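Local structure of oxidoreductase, short chain dehydrogenase/reductase family protein (Bifidobacterium adolescentis L2-32, 6OW4) at residues K112-D123 with I162-G173; I223-G231 with S277-D288. The protein acts as an NADH-dependent 20beta-hydroxysteroid dehydrogenase of the short-chain dehydrogenase/reductase family, a class of enzymes built on a Rossmann fold. All blocks are in the same frame, centred on the assembly; numbering follows the deposited sequence.

Contact 1 closes before contact 2 opens along the chain, and their centres lie about 21 Å apart. Both belong to one Rossmann fold around a parallel seven-stranded sheet. In contact 1, residues 112-123 and 162-173 pack helix 105-119 against helix 142-170, about 17 Å from the centre of the chain. In contact 2, residues 223-231 and 277-288 align strand 223-230 with strand 284-287, the outermost of the sheet within this chain, nearer the middle. The two meet at I223, whose CD1 lies 3.6 Å from M167 SD, while strand 174-179, following G173, pairs with strand 223-230. Helix layer and sheet are thereby joined, with NAD touched at the far end of strand 223-230.

Contact 1. Residues K112-D123 with I162-G173; sequences KTQLVEQLGTVD and IAHEIMREHGHG
K112 NZ forms a salt bridge with E169 OE1 at 2.8 Å, meeting the oxygen on its syn side and 22° out of the carboxylate plane. The lysine chain runs fully extended to CE and bends only at its last torsion (chi4 -59°), which turns NZ toward E169; E165, itself salt-bridged to R161, may add to the negative field there. With the lysine, a knob in a hole, cut back to an alanine here, E169 is likely to lose its mate, and a gap would open among I162, E165, I166 and E169. At the other end, T121 OG1 joins two imidazoles, hydrogen-bonded to H170 ND1 at 2.8 Å and to H172 NE2 at 2.9 Å, each ring meeting it at the edge. H172 is fixed further by ND1 donating to G173 O at 2.9 Å. Beside these bonds, G171, with positive phi, ends helix 142-170 in a Schellman motif. Both helices lie on one side of the Rossmann sheet; the axes of 112-119 and 162-170 come within 10.7 Å and cross at -48°. Between them I166 is central: CG1 lies 3.8 Å from V116 CG2, CD1 touches V122 CG2, and CG2 covers one face of the H170 ring. V116 CG1 reaches that ring's edge, 3.6 Å from H170 NE2. Outward, the side chains of L115 and I162 cross at about a right angle, CD1 against CD1, and V122 CG1 meets M167 CE.

Contact 2. Residues I223-G231 with S277-D288; sequences IRSNTISPG and SSYVTGTDIRVD. With NAD (nicotinamide-adenine-dinucleotide), chain N.
T227 to P230 pair in parallel with D284 to V287, the short strand axes 4.5 Å apart at 21°. The backbone bonds alternate: T227 N donates to T283 O, T227 O accepts from I285 N, S229 N donates to I285 O, and S229 O accepts from V287 N. G231 N continues the ladder to V287 O. Before the strand, the loop pairs less regularly. G282 N reaches S225 O at 2.7 Å, but S225 N bonds to the side chain T281 OG1 instead of a carbonyl.

N226 uses both ends of its amide: OD1 accepts from T283 N, while ND2 gives V280 O a bond of 3.0 Å from above the carbonyl plane. That same oxygen takes R224 NH1 at 2.8 Å within the carbonyl plane, at the guanidinium edge, so two donors grip it from different directions. S277 and S278 lie over one guanidinium face, and NH2 bonds L272 O. On the T227 and S229 face, D284 OD1 accepts T227 OG1 at 2.6 Å on its anti side and S229 OG at 2.7 Å on its syn side. The aspartate's CG stands opposite its backbone N (chi1 179°), which carries the carboxylate across to the neighbouring strand; the paired hydroxyls would tend to stabilise its negative charge. On the other face, I228 CG2 and V287 CG2 lie 4.0 Å apart, under helix 262-273.

P230 CG approaches NAD C5N, and G231 O lies 3.4 Å from NAD C4N. This pairing is the last two strands of the SDR Rossmann sheet, with the C-terminal end of strand 223-230 lining the nicotinamide pocket.

Contact 1. Residues K112-D123 with I162-G173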
loop_
_atom_site.group_PDB
_atom_site.type_symbol
_atom_site.label_atom_id
_atom_site.label_comp_id
_atom_site.label_asym_id
_atom_site.label_seq_id
_atom_site.Cartn_x
_atom_site.Cartn_y
_atom_site.Cartn_z
ATOM N N LYS F 112 -14.821 0.063 -31.656
ATOM C CA LYS F 112 -13.474 0.528 -32.086
ATOM C C LYS F 112 -13.592 1.204 -33.457
ATOM O O LYS F 112 -13.069 2.324 -33.609
ATOM C CB LYS F 112 -12.494 -0.649 -32.139
ATOM C CG LYS F 112 -11.032 -0.271 -32.352
ATOM C CD LYS F 112 -10.116 -1.469 -32.518
ATOM C CE LYS F 112 -8.646 -1.124 -32.395
ATOM N NZ LYS F 112 -8.225 -0.119 -33.398
ATOM N N THR F 113 -14.268 0.550 -34.406
ATOM C CA THR F 113 -14.481 1.034 -35.797
ATOM C C THR F 113 -15.228 2.373 -35.769
ATOM O O THR F 113 -14.780 3.304 -36.469
ATOM C CB THR F 113 -15.225 -0.012 -36.636
ATOM O OG1 THR F 113 -14.397 -1.175 -36.676
ATOM C CG2 THR F 113 -15.534 0.449 -38.044
ATOM N N GLN F 114 -16.311 2.464 -34.991
ATOM C CA GLN F 114 -17.237 3.632 -34.986
ATOM C C GLN F 114 -16.605 4.806 -34.229
ATOM O O GLN F 114 -16.821 5.958 -34.659
ATOM C CB GLN F 114 -18.595 3.238 -34.403
ATOM C CG GLN F 114 -19.400 2.329 -35.322
ATOM C CD GLN F 114 -19.388 2.827 -36.746
ATOM O OE1 GLN F 114 -19.795 3.951 -37.031
ATOM N NE2 GLN F 114 -18.898 1.996 -37.652
ATOM N N LEU F 115 -15.861 4.532 -33.152
ATOM C CA LEU F 115 -15.098 5.559 -32.392
ATOM C C LEU F 115 -14.160 6.302 -33.351
ATOM O O LEU F 115 -14.171 7.544 -33.335
ATOM C CB LEU F 115 -14.314 4.891 -31.258
ATOM C CG LEU F 115 -15.120 4.553 -30.004
ATOM C CD1 LEU F 115 -14.311 3.680 -29.060
ATOM C CD2 LEU F 115 -15.586 5.815 -29.293
ATOM N N VAL F 116 -13.400 5.567 -34.168
ATOM C CA VAL F 116 -12.411 6.132 -35.136
ATOM C C VAL F 116 -13.164 6.913 -36.223
ATOM O O VAL F 116 -12.747 8.050 -36.521
ATOM C CB VAL F 116 -11.517 5.031 -35.742
ATOM C CG1 VAL F 116 -10.619 5.565 -36.849
ATOM C CG2 VAL F 116 -10.679 4.334 -34.680
ATOM N N GLU F 117 -14.230 6.330 -36.784
ATOM C CA GLU F 117 -14.959 6.868 -37.967
ATOM C C GLU F 117 -15.823 8.072 -37.569
ATOM O O GLU F 117 -15.654 9.143 -38.184
ATOM C CB GLU F 117 -15.825 5.786 -38.616
ATOM C CG GLU F 117 -15.038 4.822 -39.486
ATOM C CD GLU F 117 -15.889 3.821 -40.250
ATOM O OE1 GLU F 117 -17.089 3.689 -39.923
ATOM O OE2 GLU F 117 -15.352 3.176 -41.172
ATOM N N GLN F 118 -16.725 7.898 -36.598
ATOM C CA GLN F 118 -17.756 8.909 -36.229
ATOM C C GLN F 118 -17.109 10.070 -35.462
ATOM O O GLN F 118 -17.533 11.221 -35.687
ATOM C CB GLN F 118 -18.885 8.270 -35.416
ATOM C CG GLN F 118 -19.696 7.247 -36.205
ATOM C CD GLN F 118 -20.951 6.791 -35.499
ATOM O OE1 GLN F 118 -21.425 7.419 -34.554
ATOM N NE2 GLN F 118 -21.511 5.686 -35.966
ATOM N N LEU F 119 -16.122 9.787 -34.605
ATOM C CA LEU F 119 -15.517 10.775 -33.668
ATOM C C LEU F 119 -14.240 11.368 -34.281
ATOM O O LEU F 119 -14.099 12.608 -34.256
ATOM C CB LEU F 119 -15.228 10.082 -32.331
ATOM C CG LEU F 119 -15.455 10.924 -31.077
ATOM C CD1 LEU F 119 -16.907 11.366 -30.963
ATOM C CD2 LEU F 119 -15.045 10.150 -29.833
ATOM N N GLY F 120 -13.350 10.515 -34.798
ATOM C CA GLY F 120 -12.078 10.916 -35.430
ATOM C C GLY F 120 -10.898 10.169 -34.836
ATOM O O GLY F 120 -10.138 9.558 -35.611
ATOM N N THR F 121 -10.749 10.219 -33.508
ATOM C CA THR F 121 -9.676 9.529 -32.741
ATOM C C THR F 121 -10.074 9.436 -31.263
ATOM O O THR F 121 -11.191 9.875 -30.920
ATOM C CB THR F 121 -8.324 10.236 -32.910
ATOM O OG1 THR F 121 -7.327 9.431 -32.279
ATOM C CG2 THR F 121 -8.298 11.632 -32.322
ATOM N N VAL F 122 -9.180 8.884 -30.436
ATOM C CA VAL F 122 -9.355 8.726 -28.961
ATOM C C VAL F 122 -8.094 9.260 -28.269
ATOM O O VAL F 122 -7.044 8.595 -28.360
ATOM C CB VAL F 122 -9.647 7.256 -28.595
ATOM C CG1 VAL F 122 -9.565 7.000 -27.097
ATOM C CG2 VAL F 122 -10.999 6.809 -29.131
ATOM N N ASP F 123 -8.207 10.433 -27.632
ATOM C CA ASP F 123 -7.154 11.073 -26.797
ATOM C C ASP F 123 -7.297 10.595 -25.348
ATOM O O ASP F 123 -6.271 10.519 -24.653
ATOM C CB ASP F 123 -7.244 12.601 -26.844
ATOM C CG ASP F 123 -7.004 13.198 -28.220
ATOM O OD1 ASP F 123 -5.841 13.189 -28.669
ATOM O OD2 ASP F 123 -7.985 13.665 -28.831
ATOM N N ILE F 162 -8.873 -1.366 -26.784
ATOM C CA ILE F 162 -9.235 -0.672 -28.058
ATOM C C ILE F 162 -8.860 0.812 -27.949
ATOM O O ILE F 162 -8.512 1.403 -28.986
ATOM C CB ILE F 162 -10.718 -0.879 -28.439
ATOM C CG1 ILE F 162 -11.689 -0.276 -27.419
ATOM C CG2 ILE F 162 -11.005 -2.352 -28.685
ATOM C CD1 ILE F 162 -13.080 -0.047 -27.966
ATOM N N ALA F 163 -8.910 1.382 -26.742
ATOM C CA ALA F 163 -8.576 2.798 -26.459
ATOM C C ALA F 163 -7.101 3.061 -26.789
ATOM O O ALA F 163 -6.834 3.960 -27.614
ATOM C CB ALA F 163 -8.892 3.134 -25.023
ATOM N N HIS F 164 -6.182 2.302 -26.185
ATOM C CA HIS F 164 -4.713 2.478 -26.363
ATOM C C HIS F 164 -4.264 1.864 -27.696
ATOM O O HIS F 164 -3.172 2.237 -28.168
ATOM C CB HIS F 164 -3.934 1.964 -25.139
ATOM C CG HIS F 164 -3.923 0.485 -24.953
ATOM N ND1 HIS F 164 -3.259 -0.365 -25.815
ATOM C CD2 HIS F 164 -4.443 -0.295 -23.981
ATOM C CE1 HIS F 164 -3.393 -1.607 -25.396
ATOM N NE2 HIS F 164 -4.116 -1.591 -24.272
ATOM N N GLU F 165 -5.073 0.976 -28.285
ATOM C CA GLU F 165 -4.865 0.448 -29.663
ATOM C C GLU F 165 -5.003 1.601 -30.667
ATOM O O GLU F 165 -4.084 1.775 -31.490
ATOM C CB GLU F 165 -5.853 -0.677 -29.981
ATOM C CG GLU F 165 -5.357 -2.055 -29.573
ATOM C CD GLU F 165 -6.361 -3.184 -29.743
ATOM O OE1 GLU F 165 -7.496 -2.911 -30.181
ATOM O OE2 GLU F 165 -6.005 -4.339 -29.435
ATOM N N ILE F 166 -6.107 2.351 -30.590
ATOM C CA ILE F 166 -6.414 3.517 -31.474
ATOM C C ILE F 166 -5.276 4.540 -31.364
ATOM O O ILE F 166 -4.812 5.019 -32.416
ATOM C CB ILE F 166 -7.781 4.140 -31.117
ATOM C CG1 ILE F 166 -8.941 3.225 -31.522
ATOM C CG2 ILE F 166 -7.929 5.526 -31.730
ATOM C CD1 ILE F 166 -10.234 3.495 -30.781
ATOM N N MET F 167 -4.859 4.854 -30.132
ATOM C CA MET F 167 -3.849 5.898 -29.813
ATOM C C MET F 167 -2.541 5.601 -30.550
ATOM O O MET F 167 -2.044 6.501 -31.255
ATOM C CB MET F 167 -3.583 5.953 -28.306
ATOM C CG MET F 167 -4.718 6.580 -27.523
ATOM S SD MET F 167 -4.553 6.322 -25.743
ATOM C CE MET F 167 -6.099 7.017 -25.162
ATOM N N ARG F 168 -2.008 4.387 -30.387
ATOM C CA ARG F 168 -0.730 3.947 -31.007
ATOM C C ARG F 168 -0.898 3.876 -32.529
ATOM O O ARG F 168 0.003 4.359 -33.243
ATOM C CB ARG F 168 -0.297 2.600 -30.423
ATOM C CG ARG F 168 0.100 2.670 -28.956
ATOM C CD ARG F 168 0.513 1.312 -28.432
ATOM N NE ARG F 168 -0.624 0.412 -28.310
ATOM C CZ ARG F 168 -0.538 -0.905 -28.150
ATOM N NH1 ARG F 168 0.643 -1.500 -28.096
ATOM N NH2 ARG F 168 -1.641 -1.626 -28.047
ATOM N N GLU F 169 -2.018 3.315 -32.997
ATOM C CA GLU F 169 -2.361 3.184 -34.440
ATOM C C GLU F 169 -2.453 4.573 -35.083
ATOM O O GLU F 169 -2.089 4.690 -36.269
ATOM C CB GLU F 169 -3.667 2.408 -34.616
ATOM C CG GLU F 169 -3.503 0.909 -34.428
ATOM C CD GLU F 169 -4.799 0.133 -34.268
ATOM O OE1 GLU F 169 -5.868 0.701 -34.566
ATOM O OE2 GLU F 169 -4.738 -1.037 -33.842
ATOM N N HIS F 170 -2.923 5.576 -34.332
ATOM C CA HIS F 170 -3.053 6.989 -34.782
ATOM C C HIS F 170 -1.753 7.756 -34.509
ATOM O O HIS F 170 -1.622 8.883 -35.026
ATOM C CB HIS F 170 -4.278 7.647 -34.132
ATOM C CG HIS F 170 -5.568 7.214 -34.745
ATOM N ND1 HIS F 170 -6.726 7.958 -34.635
ATOM C CD2 HIS F 170 -5.876 6.139 -35.500
ATOM C CE1 HIS F 170 -7.698 7.348 -35.278
ATOM N NE2 HIS F 170 -7.202 6.231 -35.821
ATOM N N GLY F 171 -0.842 7.171 -33.722
ATOM C CA GLY F 171 0.527 7.677 -33.503
ATOM C C GLY F 171 0.545 8.922 -32.633
ATOM O O GLY F 171 1.145 9.925 -33.056
ATOM N N HIS F 172 -0.085 8.857 -31.457
ATOM C CA HIS F 172 -0.124 9.951 -30.449
ATOM C C HIS F 172 -0.422 9.376 -29.059
ATOM O O HIS F 172 -0.779 8.182 -28.969
ATOM C CB HIS F 172 -1.129 11.037 -30.866
ATOM C CG HIS F 172 -2.537 10.561 -31.006
ATOM N ND1 HIS F 172 -3.382 10.415 -29.922
ATOM C CD2 HIS F 172 -3.259 10.219 -32.095
ATOM C CE1 HIS F 172 -4.559 9.994 -30.336
ATOM N NE2 HIS F 172 -4.509 9.865 -31.666
ATOM N N GLY F 173 -0.274 10.208 -28.024
ATOM C CA GLY F 173 -0.470 9.835 -26.610
ATOM C C GLY F 173 -1.931 9.903 -26.200
ATOM O O GLY F 173 -2.789 10.044 -27.094
HETATM O O HOH W 1 -2.833 13.055 -27.154
#

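Contact 2. Residues I223-G231 with S277-D288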
loop_
_atom_site.group_PDB
_atom_site.type_symbol
_atom_site.label_atom_id
_atom_site.label_comp_id
_atom_site.label_asym_id
_atom_site.label_seq_id
_atom_site.Cartn_x
_atom_site.Cartn_y
_atom_site.Cartn_z
ATOM N N ILE F 223 1.090 7.567 -23.411
ATOM C CA ILE F 223 -0.233 7.190 -22.830
ATOM C C ILE F 223 -0.071 7.059 -21.312
ATOM O O ILE F 223 0.808 6.292 -20.876
ATOM C CB ILE F 223 -0.772 5.899 -23.487
ATOM C CG1 ILE F 223 -0.946 6.075 -24.999
ATOM C CG2 ILE F 223 -2.064 5.441 -22.820
ATOM C CD1 ILE F 223 -1.244 4.799 -25.751
ATOM N N ARG F 224 -0.875 7.805 -20.548
ATOM C CA ARG F 224 -0.974 7.700 -19.068
ATOM C C ARG F 224 -2.178 6.819 -18.726
ATOM O O ARG F 224 -3.167 6.853 -19.486
ATOM C CB ARG F 224 -1.095 9.089 -18.433
ATOM C CG ARG F 224 0.102 9.990 -18.696
ATOM C CD ARG F 224 -0.003 11.361 -18.056
ATOM N NE ARG F 224 -1.203 12.091 -18.452
ATOM C CZ ARG F 224 -2.300 12.243 -17.711
ATOM N NH1 ARG F 224 -2.386 11.712 -16.501
ATOM N NH2 ARG F 224 -3.318 12.939 -18.190
ATOM N N SER F 225 -2.080 6.048 -17.640
ATOM C CA SER F 225 -3.136 5.128 -17.145
ATOM C C SER F 225 -3.251 5.258 -15.626
ATOM O O SER F 225 -2.267 4.947 -14.930
ATOM C CB SER F 225 -2.857 3.702 -17.548
ATOM O OG SER F 225 -3.892 2.836 -17.099
ATOM N N ASN F 226 -4.412 5.701 -15.143
ATOM C CA ASN F 226 -4.683 5.915 -13.697
ATOM C C ASN F 226 -6.065 5.352 -13.361
ATOM O O ASN F 226 -6.864 5.137 -14.291
ATOM C CB ASN F 226 -4.573 7.393 -13.318
ATOM C CG ASN F 226 -3.170 7.934 -13.486
ATOM O OD1 ASN F 226 -2.271 7.582 -12.723
ATOM N ND2 ASN F 226 -2.974 8.788 -14.478
ATOM N N THR F 227 -6.317 5.129 -12.071
ATOM C CA THR F 227 -7.615 4.655 -11.533
ATOM C C THR F 227 -8.203 5.706 -10.589
ATOM O O THR F 227 -7.427 6.445 -9.953
ATOM C CB THR F 227 -7.461 3.315 -10.808
ATOM O OG1 THR F 227 -6.505 3.497 -9.764
ATOM C CG2 THR F 227 -7.015 2.204 -11.730
ATOM N N ILE F 228 -9.533 5.754 -10.524
ATOM C CA ILE F 228 -10.315 6.508 -9.507
ATOM C C ILE F 228 -11.040 5.474 -8.643
ATOM O O ILE F 228 -11.754 4.632 -9.214
ATOM C CB ILE F 228 -11.281 7.497 -10.187
ATOM C CG1 ILE F 228 -10.523 8.470 -11.095
ATOM C CG2 ILE F 228 -12.129 8.232 -9.158
ATOM C CD1 ILE F 228 -11.417 9.350 -11.935
ATOM N N SER F 229 -10.827 5.522 -7.326
ATOM C CA SER F 229 -11.435 4.605 -6.329
ATOM C C SER F 229 -12.473 5.368 -5.514
ATOM O O SER F 229 -12.211 5.745 -4.372
ATOM C CB SER F 229 -10.378 3.995 -5.452
ATOM O OG SER F 229 -9.529 3.151 -6.211
ATOM N N PRO F 230 -13.679 5.628 -6.071
ATOM C CA PRO F 230 -14.711 6.356 -5.339
ATOM C C PRO F 230 -15.182 5.556 -4.116
ATOM O O PRO F 230 -15.193 4.339 -4.180
ATOM C CB PRO F 230 -15.846 6.536 -6.360
ATOM C CG PRO F 230 -15.630 5.425 -7.362
ATOM C CD PRO F 230 -14.130 5.221 -7.411
ATOM N N GLY F 231 -15.523 6.258 -3.033
ATOM C CA GLY F 231 -16.199 5.679 -1.858
ATOM C C GLY F 231 -17.692 5.592 -2.104
ATOM O O GLY F 231 -18.083 5.290 -3.246
ATOM N N SER F 277 -2.578 16.705 -14.842
ATOM C CA SER F 277 -1.999 15.461 -14.267
ATOM C C SER F 277 -0.973 14.846 -15.230
ATOM O O SER F 277 -0.814 13.610 -15.205
ATOM C CB SER F 277 -3.100 14.487 -13.945
ATOM O OG SER F 277 -3.775 14.091 -15.130
ATOM N N SER F 278 -0.272 15.678 -16.007
ATOM C CA SER F 278 0.629 15.269 -17.120
ATOM C C SER F 278 1.806 14.416 -16.621
ATOM O O SER F 278 2.395 13.709 -17.460
ATOM C CB SER F 278 1.119 16.468 -17.897
ATOM O OG SER F 278 1.678 17.441 -17.029
ATOM N N TYR F 279 2.154 14.478 -15.329
ATOM C CA TYR F 279 3.223 13.643 -14.713
ATOM C C TYR F 279 2.617 12.657 -13.703
ATOM O O TYR F 279 3.345 12.189 -12.797
ATOM C CB TYR F 279 4.291 14.521 -14.058
ATOM C CG TYR F 279 5.626 13.843 -13.871
ATOM C CD1 TYR F 279 6.350 13.383 -14.959
ATOM C CD2 TYR F 279 6.171 13.666 -12.609
ATOM C CE1 TYR F 279 7.578 12.757 -14.799
ATOM C CE2 TYR F 279 7.398 13.043 -12.431
ATOM C CZ TYR F 279 8.104 12.585 -13.530
ATOM O OH TYR F 279 9.312 11.974 -13.363
ATOM N N VAL F 280 1.329 12.337 -13.864
ATOM C CA VAL F 280 0.601 11.325 -13.043
ATOM C C VAL F 280 0.258 10.139 -13.950
ATOM O O VAL F 280 -0.495 10.337 -14.923
ATOM C CB VAL F 280 -0.663 11.918 -12.388
ATOM C CG1 VAL F 280 -1.254 10.973 -11.350
ATOM C CG2 VAL F 280 -0.397 13.285 -11.776
ATOM N N THR F 281 0.804 8.960 -13.647
ATOM C CA THR F 281 0.505 7.685 -14.352
ATOM C C THR F 281 0.769 6.506 -13.408
ATOM O O THR F 281 1.686 6.610 -12.577
ATOM C CB THR F 281 1.304 7.585 -15.658
ATOM O OG1 THR F 281 0.786 6.490 -16.413
ATOM C CG2 THR F 281 2.790 7.399 -15.439
ATOM N N GLY F 282 -0.022 5.438 -13.535
ATOM C CA GLY F 282 0.161 4.174 -12.799
ATOM C C GLY F 282 -0.126 4.318 -11.314
ATOM O O GLY F 282 0.435 3.529 -10.531
ATOM N N THR F 283 -0.977 5.278 -10.936
ATOM C CA THR F 283 -1.401 5.513 -9.530
ATOM C C THR F 283 -2.931 5.563 -9.447
ATOM O O THR F 283 -3.596 5.498 -10.499
ATOM C CB THR F 283 -0.754 6.778 -8.952
ATOM O OG1 THR F 283 -1.006 6.773 -7.548
ATOM C CG2 THR F 283 -1.272 8.062 -9.565
ATOM N N ASP F 284 -3.448 5.667 -8.221
ATOM C CA ASP F 284 -4.897 5.697 -7.902
ATOM C C ASP F 284 -5.212 6.999 -7.162
ATOM O O ASP F 284 -4.379 7.430 -6.347
ATOM C CB ASP F 284 -5.289 4.494 -7.044
ATOM C CG ASP F 284 -6.758 4.478 -6.661
ATOM O OD1 ASP F 284 -7.604 4.507 -7.581
ATOM O OD2 ASP F 284 -7.045 4.452 -5.448
ATOM N N ILE F 285 -6.375 7.590 -7.435
ATOM C CA ILE F 285 -6.923 8.744 -6.664
ATOM C C ILE F 285 -8.221 8.281 -5.996
ATOM O O ILE F 285 -9.215 8.052 -6.717
ATOM C CB ILE F 285 -7.107 9.982 -7.566
ATOM C CG1 ILE F 285 -5.811 10.315 -8.312
ATOM C CG2 ILE F 285 -7.623 11.164 -6.755
ATOM C CD1 ILE F 285 -5.821 11.635 -9.054
ATOM N N ARG F 286 -8.190 8.119 -4.671
ATOM C CA ARG F 286 -9.371 7.760 -3.844
ATOM C C ARG F 286 -10.215 9.021 -3.634
ATOM O O ARG F 286 -9.642 10.061 -3.258
ATOM C CB ARG F 286 -8.934 7.147 -2.511
ATOM C CG ARG F 286 -8.069 5.904 -2.667
ATOM C CD ARG F 286 -7.755 5.212 -1.355
ATOM N NE ARG F 286 -6.566 4.376 -1.474
ATOM C CZ ARG F 286 -6.131 3.528 -0.545
ATOM N NH1 ARG F 286 -6.790 3.384 0.592
ATOM N NH2 ARG F 286 -5.036 2.819 -0.758
ATOM N N VAL F 287 -11.521 8.923 -3.890
ATOM C CA VAL F 287 -12.516 10.018 -3.698
ATOM C C VAL F 287 -13.627 9.470 -2.796
ATOM O O VAL F 287 -14.700 9.122 -3.323
ATOM C CB VAL F 287 -13.045 10.528 -5.054
ATOM C CG1 VAL F 287 -13.869 11.795 -4.903
ATOM C CG2 VAL F 287 -11.915 10.750 -6.049
ATOM N N ASP F 288 -13.357 9.383 -1.488
ATOM C CA ASP F 288 -14.153 8.580 -0.519
ATOM C C ASP F 288 -14.489 9.370 0.755
ATOM O O ASP F 288 -15.005 8.743 1.705
ATOM C CB ASP F 288 -13.401 7.298 -0.153
ATOM C CG ASP F 288 -12.070 7.523 0.546
ATOM O OD1 ASP F 288 -11.683 8.698 0.721
ATOM O OD2 ASP F 288 -11.427 6.522 0.911
HETATM P PA NAD N . -24.470 2.543 -12.505
HETATM O O1A NAD N . -24.935 1.140 -12.285
HETATM O O2A NAD N . -25.628 3.397 -13.042
HETATM O O5B NAD N . -23.271 2.602 -13.547
HETATM C C5B NAD N . -22.795 1.415 -14.182
HETATM C C4B NAD N . -23.040 1.562 -15.710
HETATM O O4B NAD N . -22.194 0.455 -16.423
HETATM C C3B NAD N . -24.254 1.384 -16.029
HETATM O O3B NAD N . -24.772 2.482 -16.862
HETATM C C2B NAD N . -24.316 -0.031 -16.901
HETATM O O2B NAD N . -25.357 0.052 -17.918
HETATM C C1B NAD N . -23.167 -0.168 -17.431
HETATM N N9A NAD N . -22.867 -1.626 -17.603
HETATM C C8A NAD N . -22.838 -2.737 -16.831
HETATM N N7A NAD N . -22.493 -3.788 -17.618
HETATM C C5A NAD N . -22.312 -3.325 -18.871
HETATM C C6A NAD N . -21.953 -3.983 -20.056
HETATM N N6A NAD N . -21.646 -5.325 -20.427
HETATM N N1A NAD N . -21.833 -3.280 -21.207
HETATM C C2A NAD N . -22.063 -1.926 -21.220
HETATM N N3A NAD N . -22.419 -1.272 -20.047
HETATM C C4A NAD N . -22.542 -1.983 -18.877
HETATM O O3 NAD N . -23.953 3.158 -11.068
HETATM P PN NAD N . -22.604 4.022 -10.898
HETATM O O1N NAD N . -22.518 4.489 -9.473
HETATM O O2N NAD N . -22.653 5.227 -11.840
HETATM O O5D NAD N . -21.345 3.091 -11.207
HETATM C C5D NAD N . -20.406 3.435 -12.215
HETATM C C4D NAD N . -19.050 2.747 -11.910
HETATM O O4D NAD N . -18.574 3.195 -10.781
HETATM C C3D NAD N . -19.226 1.249 -11.741
HETATM O O3D NAD N . -18.225 0.587 -12.399
HETATM C C2D NAD N . -19.122 1.021 -10.203
HETATM O O2D NAD N . -18.637 -0.368 -9.974
HETATM C C1D NAD N . -18.288 1.925 -9.817
HETATM N N1N NAD N . -18.443 2.351 -8.422
HETATM C C2N NAD N . -19.558 3.075 -8.019
HETATM C C3N NAD N . -19.694 3.481 -6.682
HETATM C C7N NAD N . -20.936 4.279 -6.215
HETATM O O7N NAD N . -21.321 4.174 -5.065
HETATM N N7N NAD N . -21.635 5.140 -7.105
HETATM C C4N NAD N . -18.710 3.164 -5.765
HETATM C C5N NAD N . -17.593 2.448 -6.163
HETATM C C6N NAD N . -17.463 2.051 -7.500
HETATM O O HOH W 2 2.138 5.800 -18.665
HETATM O O HOH W 3 -2.830 2.956 -12.125
#